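Local coordinates for hypothetical protein TT1662 (Thermus thermophilus, PDB 1UFO), which is a hydrolase of the alpha/beta hydrolase fold whose natural substrate is not established and which probably works through a serine nucleophile, at residues L8-G12 with L13-A17; R18-E21 with A22-A25; A116-A119 with H120-A124; H217-P221 with L222-V226. All blocks are in the same frame, centred on the assembly; numbering follows the deposited sequence.

Interaction 1: L8-G12 with L13-A17; sequences LTLAG and LSVLA
Leu8 and Val15 form an antiparallel hydrogen-bonded pair in a tight beta hairpin, strand 3-10 returning as strand 13-20 at the outer edge of the central sheet of an alpha/beta hydrolase. Two nearly straight bonds join them, Leu8 N to Val15 O at 2.9 Å and Val15 N to Leu8 O at 2.8 Å. Two residues further on, Leu10 pairs with Leu13 in the same manner and closes a type I' turn. There Leu10 N meets Leu13 O in the carbonyl plane, whereas Leu13 N comes to Leu10 O from 51° above it. Ala11 and Gly12 occupy the turn with positive phi; a CB at Gly12 would collide with Ala11 O. Between the two bonded pairs, Thr9 CA sends a C-H...O contact to Leu13 O at 3.3 Å. Leu8, Leu10, Leu13 and Val15 share one face of the hairpin. CG2 of Val15, anti to its carbonyl carbon, rests 4.0 Å from Leu10 CB, the two side chains crossing at about a right angle, while CD1 of Leu8 reaches Ala17 CB at 3.8 Å. On the opposite face a water bridges Leu8 O and Ser14 OG, and that hydroxyl is bonded to Arg7. Helix 77-103 packs on the turn end of the leucine face, its Glu91 and Val95 touching Leu13 and its Glu98 and Arg102 touching Leu10, and Leu55 of strand 52-56 packs on Leu10, Val15 and Ala17.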
ATOM      1  N   LEU A   8      26.669  17.041  -3.261  1.00 16.48           N
ATOM      2  CA  LEU A   8      26.878  17.359  -4.675  1.00 18.64           C
ATOM      3  C   LEU A   8      26.355  18.749  -4.890  1.00 18.88           C
ATOM      4  O   LEU A   8      25.693  19.312  -4.004  1.00 19.75           O
ATOM      5  CB  LEU A   8      26.029  16.448  -5.532  1.00 18.13           C
ATOM      6  CG  LEU A   8      26.256  14.983  -5.290  1.00 17.85           C
ATOM      7  CD1 LEU A   8      25.321  14.193  -6.170  1.00 17.27           C
ATOM      8  CD2 LEU A   8      27.730  14.642  -5.664  1.00 20.75           C
ATOM      9  N   THR A   9      26.652  19.299  -6.061  1.00 18.23           N
ATOM     10  CA  THR A   9      26.112  20.578  -6.480  1.00 18.83           C
ATOM     11  C   THR A   9      25.272  20.327  -7.711  1.00 18.90           C
ATOM     12  O   THR A   9      25.782  19.807  -8.695  1.00 19.13           O
ATOM     13  CB  THR A   9      27.225  21.623  -6.815  1.00 22.44           C
ATOM     14  OG1 THR A   9      27.999  21.863  -5.631  1.00 22.56           O
ATOM     15  CG2 THR A   9      26.543  22.978  -7.288  1.00 22.57           C
ATOM     16  N   LEU A  10      23.950  20.662  -7.639  1.00 17.98           N
ATOM     17  CA  LEU A  10      23.046  20.457  -8.770  1.00 18.76           C
ATOM     18  C   LEU A  10      22.215  21.698  -8.911  1.00 19.18           C
ATOM     19  O   LEU A  10      21.665  22.153  -7.932  1.00 17.91           O
ATOM     20  CB  LEU A  10      22.132  19.295  -8.474  1.00 18.73           C
ATOM     21  CG  LEU A  10      22.801  17.938  -8.496  1.00 20.48           C
ATOM     22  CD1 LEU A  10      21.831  16.899  -7.824  1.00 23.50           C
ATOM     23  CD2 LEU A  10      23.041  17.550  -9.923  1.00 24.88           C
ATOM     24  N   ALA A  11      22.215  22.273 -10.117  1.00 20.19           N
ATOM     25  CA  ALA A  11      21.429  23.470 -10.414  1.00 20.09           C
ATOM     26  C   ALA A  11      21.806  24.567  -9.426  1.00 19.95           C
ATOM     27  O   ALA A  11      20.992  25.421  -9.014  1.00 20.00           O
ATOM     28  CB  ALA A  11      19.945  23.105 -10.309  1.00 22.12           C
ATOM     29  N   GLY A  12      23.059  24.536  -8.996  1.00 20.44           N
ATOM     30  CA  GLY A  12      23.526  25.551  -8.085  1.00 21.12           C
ATOM     31  C   GLY A  12      23.197  25.401  -6.618  1.00 22.20           C
ATOM     32  O   GLY A  12      23.530  26.285  -5.824  1.00 25.17           O
ATOM     33  N   LEU A  13      22.549  24.302  -6.240  1.00 21.01           N
ATOM     34  CA  LEU A  13      22.216  24.031  -4.860  1.00 18.52           C
ATOM     35  C   LEU A  13      23.049  22.872  -4.274  1.00 16.53           C
ATOM     36  O   LEU A  13      23.461  21.978  -5.037  1.00 16.81           O
ATOM     37  CB  LEU A  13      20.770  23.624  -4.781  1.00 19.17           C
ATOM     38  CG  LEU A  13      19.885  24.806  -5.095  1.00 22.55           C
ATOM     39  CD1 LEU A  13      18.606  24.246  -5.762  1.00 22.00           C
ATOM     40  CD2 LEU A  13      19.634  25.610  -3.805  1.00 22.32           C
ATOM     41  N   SER A  14      23.243  22.913  -2.952  1.00 17.31           N
ATOM     42  CA  SER A  14      23.990  21.893  -2.210  1.00 17.08           C
ATOM     43  C   SER A  14      23.033  20.730  -1.943  1.00 16.25           C
ATOM     44  O   SER A  14      22.047  20.890  -1.187  1.00 19.36           O
ATOM     45  CB  SER A  14      24.508  22.426  -0.875  1.00 20.14           C
ATOM     46  OG  SER A  14      25.351  21.435  -0.302  1.00 24.45           O
ATOM     47  N   VAL A  15      23.305  19.601  -2.588  1.00 13.22           N
ATOM     48  CA  VAL A  15      22.371  18.480  -2.443  1.00 12.63           C
ATOM     49  C   VAL A  15      22.988  17.301  -1.682  1.00 13.20           C
ATOM     50  O   VAL A  15      24.050  16.809  -2.077  1.00 14.89           O
ATOM     51  CB  VAL A  15      21.955  18.032  -3.862  1.00 12.17           C
ATOM     52  CG1 VAL A  15      20.909  16.962  -3.792  1.00 14.44           C
ATOM     53  CG2 VAL A  15      21.334  19.212  -4.601  1.00 13.45           C
ATOM     54  N   LEU A  16      22.350  16.859  -0.580  1.00  9.92           N
ATOM     55  CA  LEU A  16      22.807  15.664   0.127  1.00 10.88           C
ATOM     56  C   LEU A  16      22.468  14.446  -0.738  1.00 10.87           C
ATOM     57  O   LEU A  16      21.338  14.271  -1.251  1.00 10.71           O
ATOM     58  CB  LEU A  16      22.123  15.588   1.484  1.00 12.79           C
ATOM     59  CG  LEU A  16      22.440  14.362   2.311  1.00 14.12           C
ATOM     60  CD1 LEU A  16      23.849  14.462   2.701  1.00 16.12           C
ATOM     61  CD2 LEU A  16      21.549  14.335   3.628  1.00 14.84           C
ATOM     62  N   ALA A  17      23.426  13.580  -0.915  1.00 11.15           N
ATOM     63  CA  ALA A  17      23.196  12.392  -1.719  1.00 12.16           C
ATOM     64  C   ALA A  17      23.577  11.101  -1.027  1.00 13.16           C
ATOM     65  O   ALA A  17      24.641  11.035  -0.370  1.00 14.42           O
ATOM     66  CB  ALA A  17      23.966  12.464  -3.050  1.00 13.74           C
TER
HETATM   67  O   HOH W   1      27.457  21.120  -1.987  1.00 47.72           O

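Interaction 2: R18-E21 with A22-A25; sequences RIPE and APKA
Ala22 and Pro23 fold back against Pro20 and Glu21 where the chain leaves strand 13-20, in the short connection that leads to strand 25-30 of the alpha/beta hydrolase sheet. The two strands are not neighbours: strand 52-56 lies between them, so this connection has to carry the chain past it. Ala22 begins the reversal, its methyl group pointing away from the preceding residues. Pro23 follows and makes the side-chain contact, its ring crossing that of Pro20 at a slant with CG to CG at 4.1 Å. Ile19 adds a looser touch from the strand, its CG2 lying 4.5 Å from Pro23 CG. With an alanine here instead of Pro23, CG and CD go, and the ring-to-ring touch and the cover over Pro20 O would probably be lost, the backbone being less restricted as well. Lys24 then directs its extended chain away from the turn to a salt bridge with Glu232, and at Ala25 the backbone is already bonded to Leu53 of strand 52-56. Across the bend, the first torsion of Glu21 (chi1 68°) sets its CG 3.3 Å from Ala22 N, and its OE1 accepts from Arg2 N. No hydrogen bond joins the two halves of the turn; instead Pro23 lies against backbone oxygens, with its CD 3.5 Å from Glu21 O and its CG 3.4 Å from Pro20 O.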
ATOM      1  N   ARG A  18      22.730  10.096  -1.112  1.00 12.71           N
ATOM      2  CA  ARG A  18      23.080   8.781  -0.565  1.00 13.23           C
ATOM      3  C   ARG A  18      23.192   7.927  -1.797  1.00 12.64           C
ATOM      4  O   ARG A  18      22.222   7.586  -2.487  1.00 11.27           O
ATOM      5  CB  ARG A  18      21.967   8.278   0.358  1.00 16.57           C
ATOM      6  CG  ARG A  18      22.363   7.060   1.110  1.00 23.98           C
ATOM      7  CD  ARG A  18      22.932   7.392   2.556  1.00 27.67           C
ATOM      8  NE  ARG A  18      23.030   6.126   3.303  1.00 33.31           N
ATOM      9  CZ  ARG A  18      21.993   5.286   3.415  1.00 34.98           C
ATOM     10  NH1 ARG A  18      20.815   5.627   2.849  1.00 35.47           N
ATOM     11  NH2 ARG A  18      22.145   4.066   3.984  1.00 34.81           N
ATOM     12  N   ILE A  19      24.443   7.572  -2.105  1.00 12.03           N
ATOM     13  CA  ILE A  19      24.739   6.919  -3.373  1.00 12.68           C
ATOM     14  C   ILE A  19      25.130   5.453  -3.287  1.00 12.65           C
ATOM     15  O   ILE A  19      26.195   5.122  -2.733  1.00 14.87           O
ATOM     16  CB  ILE A  19      25.870   7.710  -4.097  1.00 13.35           C
ATOM     17  CG1 ILE A  19      25.462   9.191  -4.208  1.00 12.43           C
ATOM     18  CG2 ILE A  19      26.190   7.022  -5.447  1.00 13.42           C
ATOM     19  CD1 ILE A  19      26.537  10.153  -5.022  1.00 13.43           C
ATOM     20  N   PRO A  20      24.324   4.564  -3.868  1.00 12.13           N
ATOM     21  CA  PRO A  20      24.676   3.125  -3.798  1.00 12.38           C
ATOM     22  C   PRO A  20      25.726   2.870  -4.870  1.00 12.97           C
ATOM     23  O   PRO A  20      25.831   3.609  -5.856  1.00 11.56           O
ATOM     24  CB  PRO A  20      23.361   2.404  -4.075  1.00 15.35           C
ATOM     25  CG  PRO A  20      22.616   3.381  -4.996  1.00 13.86           C
ATOM     26  CD  PRO A  20      23.026   4.789  -4.536  1.00 12.90           C
ATOM     27  N   GLU A  21      26.430   1.743  -4.753  1.00 12.61           N
ATOM     28  CA  GLU A  21      27.463   1.525  -5.749  1.00 13.20           C
ATOM     29  C   GLU A  21      26.909   1.154  -7.085  1.00 13.87           C
ATOM     30  O   GLU A  21      27.584   1.328  -8.107  1.00 13.14           O
ATOM     31  CB  GLU A  21      28.425   0.406  -5.306  1.00 13.69           C
ATOM     32  CG  GLU A  21      27.804  -0.961  -5.268  1.00 14.07           C
ATOM     33  CD  GLU A  21      28.746  -2.019  -4.616  1.00 17.98           C
ATOM     34  OE1 GLU A  21      28.430  -2.484  -3.484  1.00 16.80           O
ATOM     35  OE2 GLU A  21      29.817  -2.325  -5.228  1.00 18.08           O
ATOM     36  N   ALA A  22      25.646   0.712  -7.130  1.00 12.11           N
ATOM     37  CA  ALA A  22      25.006   0.324  -8.386  1.00 12.48           C
ATOM     38  C   ALA A  22      23.643   1.024  -8.485  1.00 13.71           C
ATOM     39  O   ALA A  22      22.615   0.395  -8.239  1.00 15.06           O
ATOM     40  CB  ALA A  22      24.775  -1.200  -8.503  1.00 14.76           C
ATOM     41  N   PRO A  23      23.641   2.300  -8.861  1.00 12.87           N
ATOM     42  CA  PRO A  23      22.325   3.013  -8.969  1.00 12.59           C
ATOM     43  C   PRO A  23      21.489   2.613 -10.135  1.00 13.29           C
ATOM     44  O   PRO A  23      21.951   2.541 -11.284  1.00 13.94           O
ATOM     45  CB  PRO A  23      22.691   4.496  -9.076  1.00 14.56           C
ATOM     46  CG  PRO A  23      24.174   4.590  -8.619  1.00 14.60           C
ATOM     47  CD  PRO A  23      24.775   3.215  -9.053  1.00 13.88           C
ATOM     48  N   LYS A  24      20.225   2.300  -9.868  1.00 12.77           N
ATOM     49  CA  LYS A  24      19.317   1.902 -10.958  1.00 11.82           C
ATOM     50  C   LYS A  24      18.232   2.998 -11.204  1.00 12.60           C
ATOM     51  O   LYS A  24      17.572   2.955 -12.224  1.00 12.79           O
ATOM     52  CB  LYS A  24      18.597   0.564 -10.660  1.00 14.02           C
ATOM     53  CG  LYS A  24      17.651   0.626  -9.458  1.00 14.86           C
ATOM     54  CD  LYS A  24      17.077  -0.747  -9.114  1.00 14.87           C
ATOM     55  CE  LYS A  24      16.083  -0.645  -7.906  1.00 16.63           C
ATOM     56  NZ  LYS A  24      15.511  -2.042  -7.700  1.00 17.23           N
ATOM     57  N   ALA A  25      18.111   3.931 -10.278  1.00 10.65           N
ATOM     58  CA  ALA A  25      17.105   5.030 -10.418  1.00 11.25           C
ATOM     59  C   ALA A  25      17.452   6.166  -9.494  1.00 10.47           C
ATOM     60  O   ALA A  25      18.246   5.984  -8.544  1.00 11.03           O
ATOM     61  CB  ALA A  25      15.704   4.491  -9.991  1.00 11.15           C
TER

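Interaction 3: A116-A119 with H120-A124; sequences AFVA and HLLLA
Phe117 and Leu121 meet one helical turn apart on helix 114-124, the isobutyl group lying obliquely against one side of the ring. Leu121 CD1 comes within 3.8 Å of Phe117 CE2, and CD2 reaches both CE2 and CZ, so both methyls gather at that corner from the same side. With CG anti to the backbone N (chi1 -179°), the ring lies beside the carbonyl carbon and its far end swings toward Leu121. Val118 and Leu122 repeat the spacing more loosely, CG1 to CD1 at 4.3 Å. Beneath these side chains runs regular alpha-helical bonding: His120 N to Ala116 O, Leu121 N to Phe117 O at 2.9 Å, Leu122 N to Val118 O, and Leu123 N to Ala119 O. Around the helix, Pro163 and Leu158 pack on both Phe117 and Leu121, and Tyr82 meets the Phe117 ring edge-to-face. Cutting Leu121 back to an alanine is likely to open a gap beside the Phe117 ring and leave it freer to shift, since both methyls at its CE2 corner go. The helix belongs to a beta-alpha-beta unit between strands 107-112 and 132-135, and it follows the probable nucleophile elbow at Ser113. His120 is the polar exception on this buried segment. The edge of its ring faces Ala116 O, with CD2 at 3.3 Å, while ND1 bonds to Tyr170 OH and NE2 to His177 NE2. Both ring nitrogens thus have partners inside the protein, which fixes the ring's rotation, and the histidine-histidine bond requires that one of the two nitrogens carry a proton and the other accept it.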
ATOM      1  N   ALA A 116       5.190  16.869   0.042  1.00  8.73           N
ATOM      2  CA  ALA A 116       4.219  16.133  -0.773  1.00  8.65           C
ATOM      3  C   ALA A 116       3.402  17.160  -1.565  1.00  8.20           C
ATOM      4  O   ALA A 116       3.056  16.940  -2.756  1.00  8.66           O
ATOM      5  CB  ALA A 116       3.303  15.310   0.136  1.00  8.10           C
ATOM      6  N   PHE A 117       3.099  18.311  -0.927  1.00  7.61           N
ATOM      7  CA  PHE A 117       2.349  19.341  -1.642  1.00  7.92           C
ATOM      8  C   PHE A 117       3.210  19.905  -2.773  1.00  9.75           C
ATOM      9  O   PHE A 117       2.695  20.193  -3.849  1.00  9.24           O
ATOM     10  CB  PHE A 117       1.963  20.479  -0.648  1.00  8.54           C
ATOM     11  CG  PHE A 117       1.170  21.562  -1.312  1.00  8.95           C
ATOM     12  CD1 PHE A 117      -0.176  21.350  -1.638  1.00  9.81           C
ATOM     13  CD2 PHE A 117       1.770  22.803  -1.610  1.00 10.28           C
ATOM     14  CE1 PHE A 117      -0.923  22.343  -2.256  1.00 10.85           C
ATOM     15  CE2 PHE A 117       1.022  23.818  -2.202  1.00 10.19           C
ATOM     16  CZ  PHE A 117      -0.333  23.581  -2.537  1.00 11.49           C
ATOM     17  N   VAL A 118       4.520  20.072  -2.507  1.00  8.38           N
ATOM     18  CA  VAL A 118       5.427  20.552  -3.556  1.00  8.54           C
ATOM     19  C   VAL A 118       5.435  19.557  -4.715  1.00  9.10           C
ATOM     20  O   VAL A 118       5.491  19.967  -5.860  1.00  8.40           O
ATOM     21  CB  VAL A 118       6.838  20.749  -2.977  1.00  8.97           C
ATOM     22  CG1 VAL A 118       7.877  21.126  -4.152  1.00  8.63           C
ATOM     23  CG2 VAL A 118       6.774  21.906  -2.000  1.00  8.93           C
ATOM     24  N   ALA A 119       5.462  18.248  -4.426  1.00  8.36           N
ATOM     25  CA  ALA A 119       5.395  17.236  -5.506  1.00  9.16           C
ATOM     26  C   ALA A 119       4.131  17.495  -6.357  1.00  9.12           C
ATOM     27  O   ALA A 119       4.179  17.394  -7.611  1.00 10.47           O
ATOM     28  CB  ALA A 119       5.395  15.805  -4.859  1.00 10.95           C
ATOM     29  N   HIS A 120       3.006  17.781  -5.703  1.00  8.33           N
ATOM     30  CA  HIS A 120       1.780  18.106  -6.437  1.00  8.17           C
ATOM     31  C   HIS A 120       1.937  19.369  -7.301  1.00  9.83           C
ATOM     32  O   HIS A 120       1.520  19.364  -8.471  1.00  9.70           O
ATOM     33  CB  HIS A 120       0.645  18.246  -5.433  1.00  9.46           C
ATOM     34  CG  HIS A 120      -0.001  16.942  -5.121  1.00  9.49           C
ATOM     35  ND1 HIS A 120      -0.969  16.369  -5.925  1.00  9.30           N
ATOM     36  CD2 HIS A 120       0.153  16.101  -4.052  1.00 11.23           C
ATOM     37  CE1 HIS A 120      -1.387  15.247  -5.357  1.00 10.40           C
ATOM     38  NE2 HIS A 120      -0.724  15.056  -4.221  1.00  8.59           N
ATOM     39  N   LEU A 121       2.524  20.415  -6.740  1.00  9.67           N
ATOM     40  CA  LEU A 121       2.745  21.640  -7.496  1.00 11.54           C
ATOM     41  C   LEU A 121       3.580  21.295  -8.781  1.00 10.58           C
ATOM     42  O   LEU A 121       3.308  21.822  -9.854  1.00 12.87           O
ATOM     43  CB  LEU A 121       3.533  22.675  -6.693  1.00 11.63           C
ATOM     44  CG  LEU A 121       2.862  23.337  -5.510  1.00 13.36           C
ATOM     45  CD1 LEU A 121       3.744  24.230  -4.777  1.00 14.05           C
ATOM     46  CD2 LEU A 121       1.619  24.105  -6.060  1.00 16.50           C
ATOM     47  N   LEU A 122       4.610  20.452  -8.650  1.00 10.28           N
ATOM     48  CA  LEU A 122       5.432  20.076  -9.801  1.00 10.01           C
ATOM     49  C   LEU A 122       4.620  19.319 -10.830  1.00 10.91           C
ATOM     50  O   LEU A 122       4.779  19.594 -12.053  1.00 12.46           O
ATOM     51  CB  LEU A 122       6.637  19.197  -9.353  1.00 11.89           C
ATOM     52  CG  LEU A 122       7.723  19.962  -8.609  1.00 10.92           C
ATOM     53  CD1 LEU A 122       8.620  18.959  -7.733  1.00 11.50           C
ATOM     54  CD2 LEU A 122       8.597  20.763  -9.618  1.00 12.80           C
ATOM     55  N   LEU A 123       3.795  18.340 -10.385  1.00  9.48           N
ATOM     56  CA  LEU A 123       2.976  17.611 -11.357  1.00 10.52           C
ATOM     57  C   LEU A 123       1.975  18.560 -12.036  1.00 10.93           C
ATOM     58  O   LEU A 123       1.729  18.427 -13.247  1.00 11.77           O
ATOM     59  CB  LEU A 123       2.203  16.427 -10.686  1.00  9.92           C
ATOM     60  CG  LEU A 123       3.097  15.329 -10.152  1.00 12.53           C
ATOM     61  CD1 LEU A 123       2.265  14.370  -9.363  1.00 12.92           C
ATOM     62  CD2 LEU A 123       3.775  14.572 -11.288  1.00 13.70           C
ATOM     63  N   ALA A 124       1.421  19.500 -11.288  1.00 10.99           N
ATOM     64  CA  ALA A 124       0.390  20.415 -11.881  1.00 11.28           C
ATOM     65  C   ALA A 124       1.036  21.319 -12.918  1.00 13.34           C
ATOM     66  O   ALA A 124       0.330  21.804 -13.824  1.00 17.72           O
ATOM     67  CB  ALA A 124      -0.308  21.249 -10.784  1.00 13.20           C
TER

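Interaction 4: H217-P221 with L222-V226; sequences HTLTP and LMARV
The flat peptide carbonyl of Thr220 receives Ala224 N almost head-on (C=O...N angle 163°), at 2.9 Å, while the next carbonyl, Pro221 O, takes Arg225 N from 22° outside its plane. The flat end of Arg225 itself points off the helix toward the second subunit, where NH1 makes a salt bridge with Glu236 of that chain. Thr220 is the N-cap of helix 221-236. Its OG1 accepts from Met223 N at 3.1 Å, and the hydroxyl reaches this N-H because it stands between its own backbone N and carbonyl carbon (chi1 65°). The same oxygen is bonded to Glu212, so two groups grip it. Met223, present as selenomethionine, runs back over the cap in an extended chain: CG passes 3.3 Å from Thr220 OG1, and SE lies 3.5 Å from Thr218 O. Leu219 adds an apolar touch, CD2 to Ala224 CB at 4.1 Å. In this alpha/beta hydrolase the loop ahead of the helix carries the probable catalytic histidine, His217, whose ND1 bonds to Asp183 and NE2 to Ser113 OG, and Phe135 of strand 132-135 packs against Leu219 and Met223.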
ATOM      1  N   HIS A 217       0.958  11.798  11.927  1.00 11.09           N
ATOM      2  CA  HIS A 217       1.758  12.612  10.996  1.00 11.20           C
ATOM      3  C   HIS A 217       3.289  12.352  11.090  1.00 10.95           C
ATOM      4  O   HIS A 217       4.139  13.219  11.474  1.00 11.58           O
ATOM      5  CB  HIS A 217       1.379  14.110  11.238  1.00 10.81           C
ATOM      6  CG  HIS A 217       1.851  14.981  10.141  1.00 11.40           C
ATOM      7  ND1 HIS A 217       1.260  14.978   8.909  1.00 11.83           N
ATOM      8  CD2 HIS A 217       2.860  15.878  10.092  1.00 13.03           C
ATOM      9  CE1 HIS A 217       1.880  15.879   8.141  1.00 12.04           C
ATOM     10  NE2 HIS A 217       2.845  16.445   8.835  1.00 14.30           N
ATOM     11  N   THR A 218       3.632  11.107  10.762  1.00 10.51           N
ATOM     12  CA  THR A 218       5.017  10.660  10.694  1.00 10.84           C
ATOM     13  C   THR A 218       5.173   9.673   9.533  1.00 10.67           C
ATOM     14  O   THR A 218       4.262   8.957   9.180  1.00  9.73           O
ATOM     15  CB  THR A 218       5.535   9.965  11.986  1.00 14.37           C
ATOM     16  OG1 THR A 218       4.900   8.710  12.132  1.00 17.79           O
ATOM     17  CG2 THR A 218       5.185  10.810  13.195  1.00 17.12           C
ATOM     18  N   LEU A 219       6.388   9.652   8.978  1.00  9.98           N
ATOM     19  CA  LEU A 219       6.688   8.792   7.840  1.00  9.02           C
ATOM     20  C   LEU A 219       7.203   7.528   8.499  1.00  9.69           C
ATOM     21  O   LEU A 219       8.350   7.414   8.902  1.00  9.62           O
ATOM     22  CB  LEU A 219       7.749   9.482   6.956  1.00  9.01           C
ATOM     23  CG  LEU A 219       7.846   8.919   5.502  1.00  9.33           C
ATOM     24  CD1 LEU A 219       8.670   9.846   4.620  1.00  9.94           C
ATOM     25  CD2 LEU A 219       8.390   7.521   5.466  1.00 10.93           C
ATOM     26  N   THR A 220       6.325   6.539   8.644  1.00  9.00           N
ATOM     27  CA  THR A 220       6.683   5.298   9.382  1.00 11.20           C
ATOM     28  C   THR A 220       7.494   4.338   8.545  1.00 12.81           C
ATOM     29  O   THR A 220       7.463   4.367   7.304  1.00 11.10           O
ATOM     30  CB  THR A 220       5.434   4.490   9.822  1.00 13.57           C
ATOM     31  OG1 THR A 220       4.759   4.034   8.631  1.00 11.84           O
ATOM     32  CG2 THR A 220       4.500   5.359  10.595  1.00 14.30           C
ATOM     33  N   PRO A 221       8.196   3.422   9.181  1.00 13.12           N
ATOM     34  CA  PRO A 221       8.995   2.460   8.428  1.00 13.46           C
ATOM     35  C   PRO A 221       8.096   1.622   7.534  1.00 13.55           C
ATOM     36  O   PRO A 221       8.540   1.293   6.437  1.00 12.32           O
ATOM     37  CB  PRO A 221       9.638   1.563   9.483  1.00 16.32           C
ATOM     38  CG  PRO A 221       9.836   2.577  10.711  1.00 17.74           C
ATOM     39  CD  PRO A 221       8.429   3.337  10.652  1.00 14.98           C
ATOM     40  N   LEU A 222       6.878   1.291   7.971  1.00 12.23           N
ATOM     41  CA  LEU A 222       5.991   0.495   7.082  1.00 11.79           C
ATOM     42  C   LEU A 222       5.612   1.324   5.812  1.00 11.30           C
ATOM     43  O   LEU A 222       5.612   0.800   4.700  1.00 10.44           O
ATOM     44  CB  LEU A 222       4.707   0.061   7.805  1.00 13.14           C
ATOM     45  CG  LEU A 222       3.755  -0.756   6.917  1.00 12.92           C
ATOM     46  CD1 LEU A 222       4.376  -2.043   6.322  1.00 13.51           C
ATOM     47  CD2 LEU A 222       2.515  -1.136   7.750  1.00 13.39           C
HETATM   48  N   MSE A 223       5.297   2.610   5.981  1.00  9.19           N
HETATM   49  CA  MSE A 223       5.045   3.461   4.817  1.00  8.66           C
HETATM   50  C   MSE A 223       6.270   3.470   3.910  1.00  8.98           C
HETATM   51  O   MSE A 223       6.139   3.383   2.714  1.00  8.20           O
HETATM   52  CB  MSE A 223       4.753   4.894   5.301  1.00  8.23           C
HETATM   53  CG  MSE A 223       3.340   5.136   5.871  1.00  7.25           C
HETATM   54 SE   MSE A 223       3.267   6.926   6.510  1.00 10.56          SE
HETATM   55  CE  MSE A 223       1.857   6.658   7.873  1.00  7.41           C
ATOM     56  N   ALA A 224       7.469   3.583   4.467  1.00  8.95           N
ATOM     57  CA  ALA A 224       8.614   3.626   3.577  1.00  8.50           C
ATOM     58  C   ALA A 224       8.745   2.375   2.780  1.00  8.56           C
ATOM     59  O   ALA A 224       9.075   2.412   1.611  1.00  9.03           O
ATOM     60  CB  ALA A 224       9.888   3.880   4.432  1.00  9.79           C
ATOM     61  N   ARG A 225       8.543   1.213   3.432  1.00  9.86           N
ATOM     62  CA  ARG A 225       8.667  -0.068   2.766  1.00 10.80           C
ATOM     63  C   ARG A 225       7.613  -0.223   1.638  1.00  9.88           C
ATOM     64  O   ARG A 225       7.940  -0.678   0.534  1.00  9.55           O
ATOM     65  CB  ARG A 225       8.539  -1.188   3.826  1.00 12.35           C
ATOM     66  CG  ARG A 225       8.695  -2.651   3.228  1.00 18.84           C
ATOM     67  CD  ARG A 225      10.110  -2.777   2.712  1.00 22.64           C
ATOM     68  NE  ARG A 225      10.706  -4.126   2.479  1.00 25.05           N
ATOM     69  CZ  ARG A 225      11.339  -4.897   3.388  1.00 21.88           C
ATOM     70  NH1 ARG A 225      11.839  -6.035   2.958  1.00 26.77           N
ATOM     71  NH2 ARG A 225      11.482  -4.593   4.679  1.00 23.90           N
ATOM     72  N   VAL A 226       6.382   0.256   1.880  1.00  8.89           N
ATOM     73  CA  VAL A 226       5.366   0.162   0.824  1.00  7.54           C
ATOM     74  C   VAL A 226       5.705   1.113  -0.352  1.00  9.68           C
ATOM     75  O   VAL A 226       5.511   0.809  -1.522  1.00  9.56           O
ATOM     76  CB  VAL A 226       3.972   0.479   1.413  1.00  7.46           C
ATOM     77  CG1 VAL A 226       2.956   0.631   0.316  1.00  9.93           C
ATOM     78  CG2 VAL A 226       3.588  -0.674   2.333  1.00  9.62           C
TER

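Overall arrangement
Interactions 1 and 2 lie in series on strand 13-20, their centres 16 Å apart: one is the hairpin that begins the sheet, the other the exit from its second strand. Interaction 4 holds His217 of the probable Ser113-His217-Asp183 triad, and interaction 3 lies on the helix that follows Ser113; their centres are 20 Å apart and their nearest atoms about 8 Å. Strand 132-135 is a shared neighbour, touching Ala116, Ala119 and Leu123 on one side and Leu219 and Met223 on the other. Helix 77-103 likewise packs on both interaction 1 and interaction 3, whose nearest atoms are about 11 Å apart. Lys24 of interaction 2 pairs with Glu232 on the helix that interaction 4 caps.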